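PDB 3UIE: adenylyl-sulfate kinase 1, chloroplastic from Arabidopsis thaliana, which phosphorylates adenosine 5'-phosphosulfate at its 3' position with ATP, making the activated sulfate donor 3'-phosphoadenylyl sulfate in the chloroplast. Local coordinates for residues S36-L41 with I101-S106; V127-P132 with I171-E176. All blocks are in the same frame, centred on the assembly; numbering follows the deposited sequence.

Interaction 1 of 2, residues S36-L41 with I101-S106. With MG (magnesium ion), chain F; ANP (phosphoaminophosphonic acid-adenylate ester), chain E; ADX (adenosine-5'-phosphosulfate), chain D.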
loop_
_atom_site.group_PDB
_atom_site.type_symbol
_atom_site.label_atom_id
_atom_site.label_comp_id
_atom_site.label_asym_id
_atom_site.label_seq_id
_atom_site.Cartn_x
_atom_site.Cartn_y
_atom_site.Cartn_z
ATOM N N SER A 36 2.421 -4.847 24.113
ATOM C CA SER A 36 2.514 -6.312 24.069
ATOM C C SER A 36 3.725 -6.788 23.275
ATOM O O SER A 36 4.084 -7.963 23.320
ATOM C CB SER A 36 1.231 -6.934 23.503
ATOM O OG SER A 36 0.938 -6.455 22.205
ATOM N N GLY A 37 4.347 -5.867 22.544
ATOM C CA GLY A 37 5.559 -6.155 21.791
ATOM C C GLY A 37 5.359 -6.423 20.298
ATOM O O GLY A 37 6.189 -7.088 19.674
ATOM N N LYS A 38 4.280 -5.899 19.719
ATOM C CA LYS A 38 3.996 -6.102 18.299
ATOM C C LYS A 38 5.098 -5.530 17.387
ATOM O O LYS A 38 5.581 -6.209 16.475
ATOM C CB LYS A 38 2.640 -5.485 17.927
ATOM C CG LYS A 38 1.436 -6.065 18.676
ATOM C CD LYS A 38 0.168 -5.292 18.284
ATOM C CE LYS A 38 0.290 -3.786 18.543
ATOM N NZ LYS A 38 0.265 -3.453 20.014
ATOM N N SER A 39 5.494 -4.286 17.635
ATOM C CA SER A 39 6.484 -3.624 16.779
ATOM C C SER A 39 7.860 -4.264 16.931
ATOM O O SER A 39 8.626 -4.395 15.960
ATOM C CB SER A 39 6.547 -2.116 17.083
ATOM O OG SER A 39 5.316 -1.518 16.712
ATOM N N THR A 40 8.171 -4.667 18.153
ATOM C CA THR A 40 9.448 -5.299 18.424
ATOM C C THR A 40 9.555 -6.630 17.676
ATOM O O THR A 40 10.589 -6.948 17.072
ATOM C CB THR A 40 9.637 -5.505 19.916
ATOM O OG1 THR A 40 9.667 -4.221 20.555
ATOM C CG2 THR A 40 10.930 -6.233 20.169
ATOM N N LEU A 41 8.478 -7.400 17.719
ATOM C CA LEU A 41 8.398 -8.641 16.956
ATOM C C LEU A 41 8.452 -8.368 15.444
ATOM O O LEU A 41 9.167 -9.048 14.703
ATOM C CB LEU A 41 7.124 -9.401 17.301
ATOM C CG LEU A 41 6.920 -10.568 16.327
ATOM C CD1 LEU A 41 7.950 -11.663 16.574
ATOM C CD2 LEU A 41 5.508 -11.098 16.398
ATOM N N ILE A 101 3.950 -7.262 6.933
ATOM C CA ILE A 101 3.750 -7.433 8.364
ATOM C C ILE A 101 2.953 -6.253 8.897
ATOM O O ILE A 101 3.429 -5.127 8.872
ATOM C CB ILE A 101 5.097 -7.483 9.097
ATOM C CG1 ILE A 101 5.979 -8.593 8.505
ATOM C CG2 ILE A 101 4.876 -7.675 10.622
ATOM C CD1 ILE A 101 7.448 -8.461 8.887
ATOM N N ALA A 102 1.724 -6.506 9.336
ATOM C CA ALA A 102 0.899 -5.434 9.871
ATOM C C ALA A 102 0.937 -5.491 11.383
ATOM O O ALA A 102 0.645 -6.521 11.978
ATOM C CB ALA A 102 -0.537 -5.550 9.354
ATOM N N SER A 103 1.315 -4.388 12.009
ATOM C CA SER A 103 1.470 -4.338 13.464
ATOM C C SER A 103 0.590 -3.237 14.042
ATOM O O SER A 103 1.012 -2.094 14.107
ATOM C CB SER A 103 2.940 -4.082 13.815
ATOM O OG SER A 103 3.135 -3.801 15.199
ATOM N N LEU A 104 -0.636 -3.583 14.415
ATOM C CA LEU A 104 -1.632 -2.624 14.878
ATOM C C LEU A 104 -2.318 -3.267 16.063
ATOM O O LEU A 104 -2.485 -4.486 16.081
ATOM C CB LEU A 104 -2.703 -2.443 13.804
ATOM C CG LEU A 104 -2.777 -1.376 12.726
ATOM C CD1 LEU A 104 -1.688 -1.556 11.682
ATOM C CD2 LEU A 104 -4.152 -1.474 12.081
ATOM N N ILE A 105 -2.736 -2.466 17.044
ATOM C CA ILE A 105 -3.506 -3.020 18.162
ATOM C C ILE A 105 -4.689 -3.822 17.632
ATOM O O ILE A 105 -4.947 -4.938 18.083
ATOM C CB ILE A 105 -3.991 -1.923 19.140
ATOM C CG1 ILE A 105 -2.793 -1.235 19.795
ATOM C CG2 ILE A 105 -4.913 -2.526 20.215
ATOM C CD1 ILE A 105 -3.168 -0.074 20.717
ATOM N N SER A 106 -5.387 -3.246 16.655
ATOM C CA SER A 106 -6.536 -3.884 15.987
ATOM C C SER A 106 -7.411 -4.686 16.945
ATOM O O SER A 106 -7.500 -5.905 16.843
ATOM C CB SER A 106 -6.083 -4.741 14.795
ATOM O OG SER A 106 -4.983 -5.574 15.124
HETATM MG MG MG F . 4.078 -0.514 18.286
HETATM P PG ANP E . 1.982 -0.218 20.696
HETATM O O1G ANP E . 1.545 0.990 21.670
HETATM O O2G ANP E . 2.746 0.446 19.545
HETATM O O3G ANP E . 0.753 -0.946 20.207
HETATM P PB ANP E . 3.658 -2.625 20.847
HETATM O O1B ANP E . 4.388 -2.296 19.497
HETATM O O2B ANP E . 2.729 -3.862 20.900
HETATM N N3B ANP E . 3.107 -1.161 21.530
HETATM P PA ANP E . 6.490 -2.563 21.525
HETATM O O1A ANP E . 6.741 -1.115 21.295
HETATM O O2A ANP E . 7.031 -3.443 20.445
HETATM O O3A ANP E . 4.956 -2.748 21.802
HETATM O "O5'" ANP E . 7.117 -3.033 22.896
HETATM C "C5'" ANP E . 6.838 -2.405 24.100
HETATM C "C4'" ANP E . 7.868 -2.518 25.076
HETATM O "O4'" ANP E . 8.001 -3.908 25.509
HETATM C "C3'" ANP E . 9.129 -2.135 24.432
HETATM O "O3'" ANP E . 9.796 -1.177 25.225
HETATM C "C2'" ANP E . 9.917 -3.354 24.316
HETATM O "O2'" ANP E . 11.244 -3.150 24.717
HETATM C "C1'" ANP E . 9.284 -4.336 25.227
HETATM N N9 ANP E . 9.296 -5.667 24.604
HETATM C C8 ANP E . 8.961 -5.905 23.329
HETATM N N7 ANP E . 9.088 -7.207 23.116
HETATM C C5 ANP E . 9.511 -7.796 24.251
HETATM C C6 ANP E . 9.807 -9.112 24.575
HETATM N N6 ANP E . 9.680 -10.153 23.565
HETATM N N1 ANP E . 10.212 -9.386 25.824
HETATM C C2 ANP E . 10.328 -8.407 26.742
HETATM N N3 ANP E . 10.058 -7.138 26.462
HETATM C C4 ANP E . 9.647 -6.806 25.218
HETATM S SB ADX D . -5.812 0.635 16.487
HETATM O O1B ADX D . -6.492 1.590 15.658
HETATM O O2B ADX D . -6.711 0.246 17.598
HETATM O O3B ADX D . -5.460 -0.586 15.734
HETATM P PA ADX D . -3.181 1.525 16.383
HETATM O O1A ADX D . -3.399 2.015 14.975
HETATM O O2A ADX D . -2.229 0.340 16.435
HETATM O O3A ADX D . -4.574 1.237 17.105
HETATM O "O5'" ADX D . -2.566 2.728 17.194
HETATM C "C5'" ADX D . -2.015 2.498 18.456
HETATM C "C4'" ADX D . -1.034 3.455 18.895
HETATM O "O4'" ADX D . -1.658 4.723 19.063
HETATM C "C3'" ADX D . -0.511 3.034 20.220
HETATM O "O3'" ADX D . 0.874 2.910 20.131
HETATM C "C2'" ADX D . -0.758 4.099 21.103
HETATM O "O2'" ADX D . 0.489 4.630 21.402
HETATM C "C1'" ADX D . -1.507 5.150 20.382
HETATM N N9 ADX D . -2.743 5.485 21.036
HETATM C C8 ADX D . -3.207 6.737 21.260
HETATM N N7 ADX D . -4.428 6.655 21.818
HETATM C C5 ADX D . -4.739 5.348 21.950
HETATM C C6 ADX D . -5.852 4.652 22.461
HETATM N N6 ADX D . -6.973 5.376 22.969
HETATM N N1 ADX D . -5.856 3.295 22.464
HETATM C C2 ADX D . -4.808 2.612 21.977
HETATM N N3 ADX D . -3.724 3.250 21.477
HETATM C C4 ADX D . -3.665 4.600 21.448
HETATM O O HOH W 1 2.485 -1.328 16.897
HETATM O O HOH W 2 5.719 0.251 19.169
HETATM O O HOH W 3 4.073 1.166 17.072
#

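Interaction 2 of 2, residues V127-P132 with I171-E176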
loop_
_atom_site.group_PDB
_atom_site.type_symbol
_atom_site.label_atom_id
_atom_site.label_comp_id
_atom_site.label_asym_id
_atom_site.label_seq_id
_atom_site.Cartn_x
_atom_site.Cartn_y
_atom_site.Cartn_z
ATOM N N VAL A 127 -1.252 -13.283 14.047
ATOM C CA VAL A 127 -0.259 -13.499 15.085
ATOM C C VAL A 127 -0.673 -12.732 16.338
ATOM O O VAL A 127 -0.782 -11.512 16.301
ATOM C CB VAL A 127 1.138 -13.023 14.608
ATOM C CG1 VAL A 127 2.167 -13.164 15.714
ATOM C CG2 VAL A 127 1.559 -13.803 13.364
ATOM N N PHE A 128 -0.950 -13.454 17.429
ATOM C CA PHE A 128 -1.437 -12.830 18.657
ATOM C C PHE A 128 -0.283 -12.664 19.633
ATOM O O PHE A 128 0.353 -13.646 20.025
ATOM C CB PHE A 128 -2.534 -13.713 19.292
ATOM C CG PHE A 128 -3.119 -13.167 20.577
ATOM C CD1 PHE A 128 -3.232 -11.803 20.804
ATOM C CD2 PHE A 128 -3.562 -14.040 21.566
ATOM C CE1 PHE A 128 -3.779 -11.322 21.986
ATOM C CE2 PHE A 128 -4.101 -13.563 22.754
ATOM C CZ PHE A 128 -4.209 -12.197 22.966
ATOM N N MET A 129 -0.014 -11.420 20.031
ATOM C CA MET A 129 0.919 -11.167 21.117
ATOM C C MET A 129 0.180 -11.375 22.442
ATOM O O MET A 129 -0.428 -10.449 22.992
ATOM C CB MET A 129 1.491 -9.755 21.033
ATOM C CG MET A 129 2.174 -9.426 19.682
ATOM S SD MET A 129 3.370 -10.685 19.153
ATOM C CE MET A 129 4.673 -10.431 20.358
ATOM N N ASP A 130 0.233 -12.603 22.940
ATOM C CA ASP A 130 -0.547 -13.020 24.098
ATOM C C ASP A 130 0.144 -12.595 25.396
ATOM O O ASP A 130 0.649 -13.428 26.137
ATOM C CB ASP A 130 -0.711 -14.542 24.051
ATOM C CG ASP A 130 -1.667 -15.072 25.108
ATOM O OD1 ASP A 130 -2.380 -14.268 25.752
ATOM O OD2 ASP A 130 -1.699 -16.308 25.281
ATOM N N VAL A 131 0.152 -11.292 25.653
ATOM C CA VAL A 131 0.793 -10.724 26.823
ATOM C C VAL A 131 -0.280 -10.033 27.648
ATOM O O VAL A 131 -0.968 -9.147 27.156
ATOM C CB VAL A 131 1.863 -9.691 26.411
ATOM C CG1 VAL A 131 2.576 -9.127 27.639
ATOM C CG2 VAL A 131 2.859 -10.330 25.442
ATOM N N PRO A 132 -0.429 -10.444 28.913
ATOM C CA PRO A 132 -1.526 -9.945 29.749
ATOM C C PRO A 132 -1.438 -8.443 30.000
ATOM O O PRO A 132 -0.348 -7.878 30.011
ATOM C CB PRO A 132 -1.354 -10.724 31.060
ATOM C CG PRO A 132 0.093 -11.087 31.104
ATOM C CD PRO A 132 0.524 -11.277 29.666
ATOM N N ILE A 171 -0.763 -18.207 14.931
ATOM C CA ILE A 171 0.391 -18.193 15.822
ATOM C C ILE A 171 0.093 -17.360 17.057
ATOM O O ILE A 171 -0.420 -16.252 16.946
ATOM C CB ILE A 171 1.635 -17.582 15.128
ATOM C CG1 ILE A 171 1.938 -18.294 13.819
ATOM C CG2 ILE A 171 2.860 -17.665 16.038
ATOM C CD1 ILE A 171 3.137 -17.665 13.065
ATOM N N SER A 172 0.376 -17.911 18.236
ATOM C CA SER A 172 0.276 -17.152 19.476
ATOM C C SER A 172 1.660 -17.021 20.099
ATOM O O SER A 172 2.373 -18.009 20.238
ATOM C CB SER A 172 -0.675 -17.838 20.461
ATOM O OG SER A 172 -0.912 -17.012 21.583
ATOM N N LEU A 173 2.035 -15.803 20.483
ATOM C CA LEU A 173 3.380 -15.549 21.004
ATOM C C LEU A 173 3.348 -14.887 22.367
ATOM O O LEU A 173 2.373 -14.224 22.721
ATOM C CB LEU A 173 4.174 -14.656 20.034
ATOM C CG LEU A 173 4.395 -15.169 18.611
ATOM C CD1 LEU A 173 5.002 -14.044 17.776
ATOM C CD2 LEU A 173 5.309 -16.367 18.621
ATOM N N GLY A 174 4.419 -15.075 23.135
ATOM C CA GLY A 174 4.641 -14.250 24.308
ATOM C C GLY A 174 4.063 -14.806 25.592
ATOM O O GLY A 174 4.363 -14.298 26.673
ATOM N N ARG A 175 3.222 -15.828 25.478
ATOM C CA ARG A 175 2.672 -16.484 26.659
ATOM C C ARG A 175 3.732 -17.422 27.216
ATOM O O ARG A 175 4.100 -18.417 26.585
ATOM C CB ARG A 175 1.381 -17.236 26.327
ATOM C CG ARG A 175 0.779 -18.022 27.485
ATOM C CD ARG A 175 0.462 -17.139 28.681
ATOM N NE ARG A 175 -0.509 -16.096 28.372
ATOM C CZ ARG A 175 -1.107 -15.345 29.289
ATOM N NH1 ARG A 175 -0.842 -15.536 30.577
ATOM N NH2 ARG A 175 -1.976 -14.411 28.920
ATOM N N GLU A 176 4.197 -17.082 28.414
ATOM C CA GLU A 176 5.409 -17.623 29.014
ATOM C C GLU A 176 6.234 -16.399 29.375
ATOM O O GLU A 176 5.872 -15.277 29.016
ATOM C CB GLU A 176 6.186 -18.521 28.045
ATOM C CG GLU A 176 7.396 -19.225 28.650
ATOM C CD GLU A 176 7.026 -20.187 29.755
ATOM O OE1 GLU A 176 6.522 -21.331 29.895
ATOM O OE2 GLU A 176 7.452 -19.965 30.911
#

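Interaction 1 of 2, residues S36-L41 with I101-S106
K38 NZ is gripped from several sides while the K38 chain runs past S103, L104 and I105. It gives hydrogen bonds to ANP O3G (2.6 Å) and ANP O2B, and a further one to the backbone O of G32. K38 is the lysine of the P-loop (Walker A motif), which wraps the phosphates of the ATP analogue. Its chain is extended at chi2 but bent at chi3 (-56°) and chi4 (-71°), which turns NZ in between ANP O2B and ANP O3G. On the way, K38 CD passes L104 O (3.5 Å). The carbonyl of L104 also takes a hydrogen bond from S106 OG, which comes from above the carbonyl plane. Near the tip, K38 NZ lies 3.8 Å from I105 CG1. I105 borders both ligands, and its backbone N donates to the phosphate of the bound adenosine-5'-phosphosulfate (ADX O2A). S106 is probably the site of the phosphoserine intermediate, as in related kinases. In one of two S103 conformers, S103 OG lies against K38 CB (3.2 Å) and bonds to water 1, a magnesium ligand, and to D60 OD1. D60 OD1 also bonds to S39 OG, which coordinates the magnesium ion at 2.2 Å.

Interaction 2 of 2, residues V127-P132 with I171-E176
D130 reaches across to R175 just past the paired ends of strands 124-129 and 171-173. D130 CB lies near S172 OG (3.5 Å, one of two S172 conformers) and L173 O. With CG anti to the backbone N (chi1 -172°), the carboxylate is carried out to the arginine. D130 CG faces R175 NE (3.6 Å) and lies in the guanidinium plane, at its edge. OD1 accepts a hydrogen bond from R175 NH2 (3.2 Å), part of a salt bridge. The donor sits above the carboxylate plane, while OD1 lies in the plane of the guanidinium. D130 OD2 takes a longer, weak bond from R175 NE and also meets R175 CB. The two flat groups are turned 57° apart. P132 CD lies over one guanidinium face. R175 is poorly ordered, so this surface bridge is probably mobile.

The strands themselves pair in parallel. F128 N donates to I171 O, L173 N to F128 O (2.8 Å), and D130 N to L173 O. D130 is also the centre of an inverse gamma turn, closed by V131 N to M129 O. On the sheet face of V127, M129, I171 and L173, L173 CD1 packs on V127 CG1 (3.6 Å) and M129 SD. Strand 171-173 is the outermost strand on this side of the parallel sheet. L41 of helix 38-51 and M184 of helix 181-195 cover the same face, and strand 26-31 pairs with the far side of strand 124-129.

How the interactions relate
The centres of the two interactions are about 11 Å apart, and both belong to the same five-stranded parallel sheet, ordered 56-60, 99-103, 26-31, 124-129, 171-173. They come in series along the chain: interaction 1 closes before interaction 2 opens. Strand 26-31 separates strand 99-103 from the pair in interaction 2. Helix 38-51 joins the two contacts. L41 CD2 touches M129 SD (3.5 Å), and S36 OG packs on M129 CB. The P-loop helix thus packs on one face of the sheet, and the nucleotide-binding loop of interaction 1 rests against the strands of interaction 2. Both ligands and the magnesium ion meet at interaction 1, with the M129 side chain about 6 Å from ANP.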